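Local coordinates for D-isomer specific 2-hydroxyacid dehydrogenase family protein (Desulfovibrio vulgaris, PDB 5TX7) that probably interconverts D-2-hydroxyacids and the corresponding 2-oxoacids, using NAD as the redox cofactor, at residues Ala303-Ser308 against Thr313-Val318; Ile17-Ile22 against Leu28-Arg33; Phe108-Glu113 against Asn280-Pro285. One frame throughout, in Å; residues are numbered along the deposited sequence.

How the contacts relate
Along the chain, contact 2 comes first, then contact 3, whose two segments lie far apart in sequence, and last contact 1. Contacts 1 and 2 are neighbours, their centres about 17 Å apart, and they meet where Ala303 and Ile306 of helix 292-310 pack on Pro21 and Ile22. Both belong to the domain built on the five-stranded parallel sheet. Contact 3 lies about 35 Å from contact 1 and 31 Å from contact 2, centre to centre, at the edge of the seven-stranded, NAD-binding sheet. Helix 292-310 follows strand 281-283 and carries the chain back to the first domain, a two-domain layout familiar in this dehydrogenase family.

Contact 1: Ala303-Ser308 against Thr313-Val318; sequences AANIRS and TPVNVV
Ser308 and Pro314 bring their CA atoms to 4.8 Å as the chain leaves helix 292-310 and doubles back beside its last turns, and a weak bond from Thr313 N to Ser308 O, 3.1 Å, ties the start of the return. One turn back along the helix a water joins the two backbones, donating to Asn305 O at 2.8 Å and accepting from Val315 N at 2.7 Å. A side-chain bond adds to these backbone links. Asn316 ND2 donates to Asn305 OD1 over 3.2 Å with an N-H...O angle of 149°, meeting a lone pair in the carbonyl plane, although the two amide planes stand 72° apart. With its CG beside the backbone N (chi1 -73°), Asn305 swings its amide toward the loop. Its other end is engaged too, since Asn305 ND2 bonds to Asn94 O and Ser71 OG, so the amide is gripped at both N and O and its flip is fixed. These bonds go with the docking of 313-318 on the edge of the five-stranded parallel sheet, where Asn316 and Val318 also form backbone bonds with Asn94 and Val92, next to and within edge strand 92-93. Val315 lies alongside the polar links, crossing Asn305 at about a right angle, with CG1 3.3 Å from Asn305 OD1. The same methyl reaches Ser308 OG, which is itself turned back on its helix and bonds to Ala304 O at 2.9 Å. That carbonyl takes the hydroxyl and Ser308 N from opposite faces of its plane.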
loop_
_atom_site.group_PDB
_atom_site.type_symbol
_atom_site.label_atom_id
_atom_site.label_comp_id
_atom_site.label_asym_id
_atom_site.label_seq_id
_atom_site.Cartn_x
_atom_site.Cartn_y
_atom_site.Cartn_z
ATOM N N ALA A 303 11.875 2.059 -28.222
ATOM C CA ALA A 303 13.140 2.184 -28.965
ATOM C C ALA A 303 13.540 0.854 -29.623
ATOM O O ALA A 303 13.995 0.836 -30.776
ATOM C CB ALA A 303 14.259 2.682 -28.069
ATOM N N ALA A 304 13.331 -0.254 -28.898
ATOM C CA ALA A 304 13.596 -1.601 -29.434
ATOM C C ALA A 304 12.750 -1.933 -30.648
ATOM O O ALA A 304 13.271 -2.489 -31.615
ATOM C CB ALA A 304 13.371 -2.648 -28.361
ATOM N N ASN A 305 11.450 -1.596 -30.579
ATOM C CA ASN A 305 10.513 -1.753 -31.699
ATOM C C ASN A 305 10.981 -0.991 -32.948
ATOM O O ASN A 305 10.958 -1.523 -34.053
ATOM C CB ASN A 305 9.103 -1.230 -31.320
ATOM C CG ASN A 305 8.342 -2.143 -30.348
ATOM O OD1 ASN A 305 8.806 -3.211 -29.973
ATOM N ND2 ASN A 305 7.150 -1.716 -29.953
ATOM N N ILE A 306 11.387 0.265 -32.760
ATOM C CA ILE A 306 11.864 1.125 -33.858
ATOM C C ILE A 306 13.186 0.602 -34.414
ATOM O O ILE A 306 13.366 0.561 -35.630
ATOM C CB ILE A 306 12.038 2.595 -33.407
ATOM C CG1 ILE A 306 10.696 3.213 -33.005
ATOM C CG2 ILE A 306 12.668 3.440 -34.508
ATOM C CD1 ILE A 306 10.841 4.472 -32.159
ATOM N N ARG A 307 14.101 0.220 -33.523
ATOM C CA ARG A 307 15.406 -0.361 -33.903
ATOM C C ARG A 307 15.189 -1.604 -34.768
ATOM O O ARG A 307 15.801 -1.739 -35.837
ATOM C CB ARG A 307 16.238 -0.695 -32.657
ATOM C CG ARG A 307 17.742 -0.800 -32.877
ATOM C CD ARG A 307 18.551 -0.998 -31.582
ATOM N NE ARG A 307 18.236 0.012 -30.545
ATOM C CZ ARG A 307 17.551 -0.194 -29.400
ATOM N NH1 ARG A 307 17.087 -1.402 -29.039
ATOM N NH2 ARG A 307 17.337 0.832 -28.577
ATOM N N SER A 308 14.277 -2.476 -34.327
ATOM C CA SER A 308 13.925 -3.689 -35.071
ATOM C C SER A 308 13.299 -3.412 -36.434
ATOM O O SER A 308 13.591 -4.107 -37.415
ATOM C CB SER A 308 12.976 -4.554 -34.263
ATOM O OG SER A 308 13.600 -4.990 -33.078
ATOM N N THR A 313 13.458 -6.537 -39.333
ATOM C CA THR A 313 12.765 -7.623 -38.609
ATOM C C THR A 313 11.889 -7.055 -37.463
ATOM O O THR A 313 12.279 -7.152 -36.295
ATOM C CB THR A 313 13.790 -8.616 -38.010
ATOM O OG1 THR A 313 14.636 -7.931 -37.073
ATOM C CG2 THR A 313 14.657 -9.245 -39.101
ATOM N N PRO A 314 10.703 -6.478 -37.788
ATOM C CA PRO A 314 9.919 -5.769 -36.777
ATOM C C PRO A 314 9.353 -6.683 -35.692
ATOM O O PRO A 314 8.891 -7.776 -35.984
ATOM C CB PRO A 314 8.775 -5.124 -37.585
ATOM C CG PRO A 314 8.982 -5.488 -39.003
ATOM C CD PRO A 314 9.918 -6.653 -39.022
ATOM N N VAL A 315 9.380 -6.213 -34.454
ATOM C CA VAL A 315 8.998 -7.011 -33.300
ATOM C C VAL A 315 7.682 -6.508 -32.710
ATOM O O VAL A 315 7.303 -5.367 -32.952
ATOM C CB VAL A 315 10.177 -7.025 -32.296
ATOM C CG1 VAL A 315 10.260 -5.767 -31.432
ATOM C CG2 VAL A 315 10.132 -8.285 -31.467
ATOM N N ASN A 316 6.975 -7.366 -31.977
ATOM C CA ASN A 316 5.674 -7.038 -31.344
ATOM C C ASN A 316 4.624 -6.548 -32.347
ATOM O O ASN A 316 3.824 -5.683 -32.044
ATOM C CB ASN A 316 5.848 -6.010 -30.219
ATOM C CG ASN A 316 6.647 -6.539 -29.047
ATOM O OD1 ASN A 316 6.493 -7.692 -28.647
ATOM N ND2 ASN A 316 7.480 -5.682 -28.459
ATOM N N VAL A 317 4.615 -7.134 -33.537
ATOM C CA VAL A 317 3.725 -6.682 -34.591
ATOM C C VAL A 317 2.317 -7.190 -34.262
ATOM O O VAL A 317 2.126 -8.401 -34.059
ATOM C CB VAL A 317 4.212 -7.164 -35.970
ATOM C CG1 VAL A 317 3.277 -6.718 -37.079
ATOM C CG2 VAL A 317 5.593 -6.612 -36.252
ATOM N N VAL A 318 1.348 -6.274 -34.197
ATOM C CA VAL A 318 -0.051 -6.640 -33.890
ATOM C C VAL A 318 -0.966 -6.771 -35.124
ATOM O O VAL A 318 -2.144 -7.118 -34.972
ATOM C CB VAL A 318 -0.708 -5.694 -32.836
ATOM C CG1 VAL A 318 0.112 -5.672 -31.559
ATOM C CG2 VAL A 318 -0.896 -4.266 -33.353
HETATM O O HOH W 1 9.075 -3.531 -34.461
#

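Contact 2: Ile17-Ile22 against Leu28-Arg33; sequences ISWAPI and LVVHPR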
loop_
_atom_site.group_PDB
_atom_site.type_symbol
_atom_site.label_atom_id
_atom_site.label_comp_id
_atom_site.label_asym_id
_atom_site.label_seq_id
_atom_site.Cartn_x
_atom_site.Cartn_y
_atom_site.Cartn_z
ATOM N N ILE A 17 11.543 11.321 -17.283
ATOM C CA ILE A 17 12.341 10.296 -17.937
ATOM C C ILE A 17 12.976 10.962 -19.165
ATOM O O ILE A 17 13.034 12.181 -19.228
ATOM C CB ILE A 17 11.531 9.004 -18.240
ATOM C CG1 ILE A 17 10.377 9.247 -19.220
ATOM C CG2 ILE A 17 10.993 8.446 -16.948
ATOM C CD1 ILE A 17 9.684 7.995 -19.687
ATOM N N SER A 18 13.474 10.171 -20.104
ATOM C CA SER A 18 14.278 10.669 -21.210
ATOM C C SER A 18 13.845 10.046 -22.535
ATOM O O SER A 18 13.604 8.845 -22.607
ATOM C CB SER A 18 15.742 10.322 -20.959
ATOM O OG SER A 18 16.548 10.741 -22.043
ATOM N N TRP A 19 13.764 10.881 -23.570
ATOM C CA TRP A 19 13.547 10.411 -24.943
ATOM C C TRP A 19 14.852 9.903 -25.582
ATOM O O TRP A 19 14.829 9.431 -26.713
ATOM C CB TRP A 19 12.954 11.534 -25.811
ATOM C CG TRP A 19 11.588 11.893 -25.435
ATOM C CD1 TRP A 19 11.203 12.930 -24.638
ATOM C CD2 TRP A 19 10.397 11.215 -25.814
ATOM N NE1 TRP A 19 9.839 12.934 -24.493
ATOM C CE2 TRP A 19 9.317 11.893 -25.214
ATOM C CE3 TRP A 19 10.131 10.088 -26.612
ATOM C CZ2 TRP A 19 7.994 11.486 -25.379
ATOM C CZ3 TRP A 19 8.809 9.680 -26.774
ATOM C CH2 TRP A 19 7.759 10.384 -26.146
ATOM N N ALA A 20 15.978 9.990 -24.874
ATOM C CA ALA A 20 17.282 9.628 -25.449
ATOM C C ALA A 20 17.327 8.308 -26.251
ATOM O O ALA A 20 17.940 8.272 -27.325
ATOM C CB ALA A 20 18.363 9.635 -24.375
ATOM N N PRO A 21 16.679 7.237 -25.758
ATOM C CA PRO A 21 16.691 5.993 -26.550
ATOM C C PRO A 21 16.053 6.116 -27.933
ATOM O O PRO A 21 16.507 5.461 -28.863
ATOM C CB PRO A 21 15.901 5.008 -25.676
ATOM C CG PRO A 21 16.057 5.535 -24.287
ATOM C CD PRO A 21 16.071 7.032 -24.433
ATOM N N ILE A 22 15.020 6.950 -28.061
ATOM C CA ILE A 22 14.382 7.237 -29.350
ATOM C C ILE A 22 15.242 8.228 -30.171
ATOM O O ILE A 22 15.380 8.070 -31.373
ATOM C CB ILE A 22 12.967 7.839 -29.191
ATOM C CG1 ILE A 22 12.082 7.022 -28.228
ATOM C CG2 ILE A 22 12.275 7.973 -30.545
ATOM C CD1 ILE A 22 11.657 5.661 -28.700
ATOM N N LEU A 28 13.660 13.327 -33.730
ATOM C CA LEU A 28 12.401 13.226 -32.997
ATOM C C LEU A 28 11.746 14.577 -32.793
ATOM O O LEU A 28 12.428 15.551 -32.493
ATOM C CB LEU A 28 12.646 12.600 -31.632
ATOM C CG LEU A 28 11.457 12.378 -30.703
ATOM C CD1 LEU A 28 10.457 11.418 -31.301
ATOM C CD2 LEU A 28 11.983 11.821 -29.410
ATOM N N VAL A 29 10.428 14.622 -32.966
ATOM C CA VAL A 29 9.618 15.755 -32.535
ATOM C C VAL A 29 8.571 15.204 -31.571
ATOM O O VAL A 29 7.920 14.203 -31.884
ATOM C CB VAL A 29 8.946 16.464 -33.714
ATOM C CG1 VAL A 29 8.144 17.646 -33.228
ATOM C CG2 VAL A 29 9.988 16.982 -34.677
ATOM N N VAL A 30 8.430 15.825 -30.399
ATOM C CA VAL A 30 7.487 15.363 -29.386
ATOM C C VAL A 30 6.432 16.422 -29.134
ATOM O O VAL A 30 6.735 17.468 -28.592
ATOM C CB VAL A 30 8.190 15.048 -28.053
ATOM C CG1 VAL A 30 7.176 14.520 -27.034
ATOM C CG2 VAL A 30 9.332 14.052 -28.257
ATOM N N HIS A 31 5.195 16.140 -29.538
ATOM C CA HIS A 31 4.049 16.957 -29.162
ATOM C C HIS A 31 3.449 16.379 -27.889
ATOM O O HIS A 31 3.363 15.155 -27.745
ATOM C CB HIS A 31 2.989 16.973 -30.249
ATOM C CG HIS A 31 3.457 17.576 -31.531
ATOM N ND1 HIS A 31 3.883 16.817 -32.596
ATOM C CD2 HIS A 31 3.541 18.864 -31.929
ATOM C CE1 HIS A 31 4.229 17.607 -33.592
ATOM N NE2 HIS A 31 4.036 18.854 -33.212
ATOM N N PRO A 32 3.048 17.244 -26.953
ATOM C CA PRO A 32 2.542 16.737 -25.690
ATOM C C PRO A 32 1.207 16.030 -25.839
ATOM O O PRO A 32 0.948 15.042 -25.154
ATOM C CB PRO A 32 2.440 17.991 -24.808
ATOM C CG PRO A 32 2.426 19.134 -25.716
ATOM C CD PRO A 32 3.128 18.715 -26.981
ATOM N N ARG A 33 0.371 16.567 -26.715
ATOM C CA ARG A 33 -0.866 15.925 -27.159
ATOM C C ARG A 33 -1.240 16.506 -28.514
ATOM O O ARG A 33 -0.705 17.559 -28.915
ATOM C CB ARG A 33 -1.992 16.163 -26.159
ATOM C CG ARG A 33 -2.312 17.613 -25.912
ATOM C CD ARG A 33 -3.055 17.823 -24.588
ATOM N NE ARG A 33 -2.280 17.441 -23.404
ATOM C CZ ARG A 33 -1.315 18.165 -22.824
ATOM N NH1 ARG A 33 -0.929 19.338 -23.319
ATOM N NH2 ARG A 33 -0.691 17.689 -21.738
#
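Leu28, Trp19 and Val30 carry this contact, two strand side chains set against one indole. Val30 takes the flat side: its CG2 sits over the five-membered ring, 3.8 Å from the centroid and 14° off the ring normal, a CH-pi contact. With CG1 anti to the backbone N (chi1 -178°), the other methyl reaches along the indole to Trp19 CZ2 at 3.6 Å, so the fork of the valine spans both rings. Leu28, two residues earlier and on the same side of the strand, comes obliquely to the ring, its CD2 3.7 Å from Trp19 CB and its side chain crossing the tryptophan at about a right angle. Its CD1 lies 4.0 Å from Ile22 CG2, which extends the apolar patch into the helix. Just before that helix, Ser18 OG accepts a capping bond from Ala20 N, 3.0 Å long. Further round, Trp19 packs on Ala6 of strand 3-6 and on Met299 of helix 292-310. Such apolar seating of a short connecting helix on a parallel sheet is typical of a beta-alpha-beta crossover, formed here by strand 3-6, helix 20-23 and edge strand 27-30.

Contact 3: Phe108-Glu113 against Asn280-Pro285; sequences FALLLE and NCLITP
Glu113 and Leu110, one helical turn apart on helix 100-116, face Leu282 and Thr284 of the strand 281-283 region, and the glutamate runs from an apolar stem to a bonded carboxylate. Its CB lies 3.9 Å from Leu282 CD2. The next carbon, CG, stands anti to the backbone N (chi1 180°) and meets that same methyl at 3.8 Å, the two side chains crossing at about a right angle. A bend at chi2 then turns CD and the carboxylate off the leucine. At the tip, Glu113 OE1 is bonded to Thr118 OG1 and Ala119 N of its own chain, and it also lies close to Glu113 OE1 of the second subunit.

The methyl that receives the glutamate's stem is shared. Leu282 CD2 also rests 3.8 Å from Leu110 O and 3.9 Å from Leu110 CD2, so it fits against both the helix backbone and the leucine side chain. Leu110 CD2 in turn reaches Thr284 CG2, again at 3.9 Å. Thr284 thus offers its methyl to the helix, while its OG1 is bonded to Asp262 and to His106, the latter on the same helix 100-116. Helix 100-116 is thereby seated on the outermost strand of the Rossmann-type sheet, at the dimer interface, where Ile283 N bonds to Asp122 of the second subunit.

Across the two segments no hydrogen bond forms: the side chains meet chiefly through carbon atoms, and the polar ends of Glu113 and Thr284 are bonded outside them. Two glutamate oxygens so close across the interface could favour a proton on one of them.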
loop_
_atom_site.group_PDB
_atom_site.type_symbol
_atom_site.label_atom_id
_atom_site.label_comp_id
_atom_site.label_asym_id
_atom_site.label_seq_id
_atom_site.Cartn_x
_atom_site.Cartn_y
_atom_site.Cartn_z
ATOM N N PHE A 108 -2.896 -3.073 -4.729
ATOM C CA PHE A 108 -2.622 -3.011 -3.305
ATOM C C PHE A 108 -2.563 -1.598 -2.711
ATOM O O PHE A 108 -2.872 -1.429 -1.527
ATOM C CB PHE A 108 -1.385 -3.865 -2.948
ATOM C CG PHE A 108 -1.644 -5.324 -3.122
ATOM C CD1 PHE A 108 -2.373 -6.024 -2.155
ATOM C CD2 PHE A 108 -1.268 -5.983 -4.287
ATOM C CE1 PHE A 108 -2.678 -7.350 -2.309
ATOM C CE2 PHE A 108 -1.578 -7.328 -4.460
ATOM C CZ PHE A 108 -2.290 -8.010 -3.475
ATOM N N ALA A 109 -2.198 -0.596 -3.507
ATOM C CA ALA A 109 -2.326 0.786 -3.058
ATOM C C ALA A 109 -3.812 1.136 -2.843
ATOM O O ALA A 109 -4.170 1.728 -1.829
ATOM C CB ALA A 109 -1.695 1.738 -4.048
ATOM N N LEU A 110 -4.676 0.739 -3.767
ATOM C CA LEU A 110 -6.131 0.970 -3.595
ATOM C C LEU A 110 -6.692 0.179 -2.401
ATOM O O LEU A 110 -7.399 0.723 -1.550
ATOM C CB LEU A 110 -6.896 0.591 -4.861
ATOM C CG LEU A 110 -6.604 1.455 -6.095
ATOM C CD1 LEU A 110 -7.084 0.766 -7.358
ATOM C CD2 LEU A 110 -7.257 2.817 -6.013
ATOM N N LEU A 111 -6.348 -1.107 -2.345
ATOM C CA LEU A 111 -6.878 -2.001 -1.321
ATOM C C LEU A 111 -6.453 -1.622 0.099
ATOM O O LEU A 111 -7.259 -1.694 1.024
ATOM C CB LEU A 111 -6.453 -3.426 -1.619
ATOM C CG LEU A 111 -6.874 -4.527 -0.648
ATOM C CD1 LEU A 111 -8.393 -4.547 -0.584
ATOM C CD2 LEU A 111 -6.308 -5.851 -1.098
ATOM N N LEU A 112 -5.193 -1.248 0.277
ATOM C CA LEU A 112 -4.686 -0.864 1.589
ATOM C C LEU A 112 -5.174 0.493 2.051
ATOM O O LEU A 112 -5.325 0.704 3.260
ATOM C CB LEU A 112 -3.156 -0.914 1.638
ATOM C CG LEU A 112 -2.578 -2.324 1.675
ATOM C CD1 LEU A 112 -1.071 -2.260 1.461
ATOM C CD2 LEU A 112 -2.903 -3.001 2.986
ATOM N N GLU A 113 -5.433 1.399 1.114
ATOM C CA GLU A 113 -6.078 2.653 1.472
ATOM C C GLU A 113 -7.506 2.388 1.908
ATOM O O GLU A 113 -7.965 3.060 2.825
ATOM C CB GLU A 113 -5.997 3.700 0.355
ATOM C CG GLU A 113 -6.665 5.051 0.657
ATOM C CD GLU A 113 -6.070 5.891 1.785
ATOM O OE1 GLU A 113 -4.887 5.701 2.189
ATOM O OE2 GLU A 113 -6.829 6.795 2.257
ATOM N N ASN A 280 -17.634 4.741 0.312
ATOM C CA ASN A 280 -16.475 3.831 0.328
ATOM C C ASN A 280 -15.940 3.463 -1.053
ATOM O O ASN A 280 -15.460 2.349 -1.269
ATOM C CB ASN A 280 -16.818 2.556 1.095
ATOM C CG ASN A 280 -17.237 2.830 2.522
ATOM O OD1 ASN A 280 -16.575 3.586 3.231
ATOM N ND2 ASN A 280 -18.338 2.209 2.958
ATOM N N CYS A 281 -16.014 4.399 -1.992
ATOM C CA CYS A 281 -15.524 4.178 -3.348
ATOM C C CYS A 281 -14.299 5.059 -3.549
ATOM O O CYS A 281 -14.360 6.276 -3.366
ATOM C CB CYS A 281 -16.591 4.546 -4.369
ATOM S SG CYS A 281 -16.214 3.940 -6.036
ATOM N N LEU A 282 -13.185 4.429 -3.912
ATOM C CA LEU A 282 -11.926 5.108 -4.172
ATOM C C LEU A 282 -11.645 5.051 -5.679
ATOM O O LEU A 282 -11.690 3.983 -6.285
ATOM C CB LEU A 282 -10.813 4.425 -3.393
ATOM C CG LEU A 282 -9.496 5.142 -3.207
ATOM C CD1 LEU A 282 -9.711 6.340 -2.312
ATOM C CD2 LEU A 282 -8.480 4.186 -2.574
ATOM N N ILE A 283 -11.399 6.206 -6.289
ATOM C CA ILE A 283 -11.261 6.299 -7.733
ATOM C C ILE A 283 -9.965 7.043 -8.060
ATOM O O ILE A 283 -9.658 8.078 -7.469
ATOM C CB ILE A 283 -12.463 6.996 -8.390
ATOM C CG1 ILE A 283 -13.768 6.344 -7.917
ATOM C CG2 ILE A 283 -12.360 6.912 -9.912
ATOM C CD1 ILE A 283 -15.020 6.947 -8.536
ATOM N N THR A 284 -9.204 6.498 -9.001
ATOM C CA THR A 284 -7.979 7.122 -9.466
ATOM C C THR A 284 -8.073 7.251 -10.999
ATOM O O THR A 284 -8.709 6.432 -11.635
ATOM C CB THR A 284 -6.722 6.297 -9.026
ATOM O OG1 THR A 284 -6.886 4.922 -9.347
ATOM C CG2 THR A 284 -6.529 6.376 -7.522
ATOM N N PRO A 285 -7.451 8.299 -11.587
ATOM C CA PRO A 285 -7.701 8.656 -12.979
ATOM C C PRO A 285 -6.866 7.875 -14.009
ATOM O O PRO A 285 -6.009 8.456 -14.683
ATOM C CB PRO A 285 -7.356 10.150 -12.996
ATOM C CG PRO A 285 -6.237 10.237 -12.037
ATOM C CD PRO A 285 -6.639 9.334 -10.918
#